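Side-chain contact in spherulin 3A (Physarum polycephalum, PDB 1HDF), which serves as a calcium-binding structural protein of the cytoplasm, built as a dimer of beta/gamma-crystallin-type domains: residues Asn9-Lys12 with Gly13-Phe16. Numbering follows the deposited sequence.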
loop_
_atom_site.group_PDB
_atom_site.type_symbol
_atom_site.label_atom_id
_atom_site.label_comp_id
_atom_site.label_asym_id
_atom_site.label_seq_id
_atom_site.Cartn_x
_atom_site.Cartn_y
_atom_site.Cartn_z
ATOM N N ASN A 9 -6.665 -23.508 -5.699
ATOM C CA ASN A 9 -7.164 -22.761 -4.556
ATOM C C ASN A 9 -6.249 -21.591 -4.236
ATOM O O ASN A 9 -5.041 -21.661 -4.447
ATOM C CB ASN A 9 -7.315 -23.681 -3.345
ATOM C CG ASN A 9 -8.407 -24.707 -3.542
ATOM O OD1 ASN A 9 -9.508 -24.377 -3.986
ATOM N ND2 ASN A 9 -8.114 -25.960 -3.212
ATOM N N PRO A 10 -6.822 -20.498 -3.718
ATOM C CA PRO A 10 -6.053 -19.302 -3.372
ATOM C C PRO A 10 -4.998 -19.499 -2.287
ATOM O O PRO A 10 -5.161 -20.306 -1.373
ATOM C CB PRO A 10 -7.136 -18.303 -2.957
ATOM C CG PRO A 10 -8.198 -19.182 -2.365
ATOM C CD PRO A 10 -8.232 -20.366 -3.303
ATOM N N ALA A 11 -3.905 -18.757 -2.415
ATOM C CA ALA A 11 -2.816 -18.798 -1.447
ATOM C C ALA A 11 -2.999 -17.568 -0.567
ATOM O O ALA A 11 -3.818 -16.699 -0.876
ATOM C CB ALA A 11 -1.469 -18.739 -2.165
ATOM N N LYS A 12 -2.235 -17.487 0.517
ATOM C CA LYS A 12 -2.329 -16.356 1.433
ATOM C C LYS A 12 -2.387 -15.009 0.709
ATOM O O LYS A 12 -1.537 -14.705 -0.128
ATOM C CB LYS A 12 -1.144 -16.365 2.404
ATOM C CG LYS A 12 -1.101 -15.149 3.320
ATOM C CD LYS A 12 0.076 -15.200 4.276
ATOM C CE LYS A 12 0.043 -14.012 5.215
ATOM N NZ LYS A 12 1.183 -14.026 6.178
ATOM N N GLY A 13 -3.399 -14.210 1.037
ATOM C CA GLY A 13 -3.544 -12.904 0.418
ATOM C C GLY A 13 -4.259 -12.918 -0.923
ATOM O O GLY A 13 -4.364 -11.887 -1.586
ATOM N N GLU A 14 -4.745 -14.086 -1.333
ATOM C CA GLU A 14 -5.457 -14.185 -2.602
ATOM C C GLU A 14 -6.906 -14.574 -2.399
ATOM O O GLU A 14 -7.242 -15.342 -1.497
ATOM C CB GLU A 14 -4.832 -15.230 -3.516
ATOM C CG GLU A 14 -3.340 -15.150 -3.669
ATOM C CD GLU A 14 -2.828 -16.204 -4.630
ATOM O OE1 GLU A 14 -3.249 -17.379 -4.521
ATOM O OE2 GLU A 14 -2.003 -15.856 -5.498
ATOM N N VAL A 15 -7.759 -14.036 -3.258
ATOM C CA VAL A 15 -9.174 -14.335 -3.219
ATOM C C VAL A 15 -9.598 -14.588 -4.655
ATOM O O VAL A 15 -9.319 -13.781 -5.540
ATOM C CB VAL A 15 -9.991 -13.159 -2.651
ATOM C CG1 VAL A 15 -11.481 -13.488 -2.727
ATOM C CG2 VAL A 15 -9.581 -12.892 -1.210
ATOM N N PHE A 16 -10.250 -15.721 -4.882
ATOM C CA PHE A 16 -10.708 -16.076 -6.215
ATOM C C PHE A 16 -12.186 -15.771 -6.320
ATOM O O PHE A 16 -12.977 -16.258 -5.517
ATOM C CB PHE A 16 -10.490 -17.568 -6.495
ATOM C CG PHE A 16 -9.049 -17.969 -6.639
ATOM C CD1 PHE A 16 -8.043 -17.009 -6.793
ATOM C CD2 PHE A 16 -8.694 -19.322 -6.650
ATOM C CE1 PHE A 16 -6.698 -17.397 -6.956
ATOM C CE2 PHE A 16 -7.360 -19.719 -6.810
ATOM C CZ PHE A 16 -6.359 -18.754 -6.965
#
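Two bonds tie Ala11 to Glu14 where the N-terminal arm doubles back into the first Greek key. The Glu14 N donates to Ala11 O at 2.8 Å, closing a type II beta turn with Gly13 as its third residue, where the backbone angles would jam any CB against Lys12 O. In return, Ala11 N gives its hydrogen to Glu14 OE1 at 2.6 Å, in a fairly straight bond (162°) that reaches the carboxylate on its anti side, 26° out of its plane. With its CG anti to its own carbonyl carbon (chi1 -48°), Glu14 runs alongside Ala11 and brings OE1 to that N-H; OE2 keeps a long, weak ion pair with Lys29. Gly13 N, badly angled for Ala11 O, is taken by Thr56 OG1, while Asn9 OD1 accepts from Lys51 NZ. Flanking the turn, Pro10 lays its CB over one face of the Phe16 ring, 3.9 Å from the centroid, in a CH-pi contact. A leucine in place of Phe16 has no flat face for Pro10 CB to sit on, and would probably leave the proline ring freer to shift. Strand 15-18 then runs between strands 27-30 and 49-52, with Phe16 bonded through its backbone to Lys51, while Val15 packs on Met94 and Val96 of the other sheet.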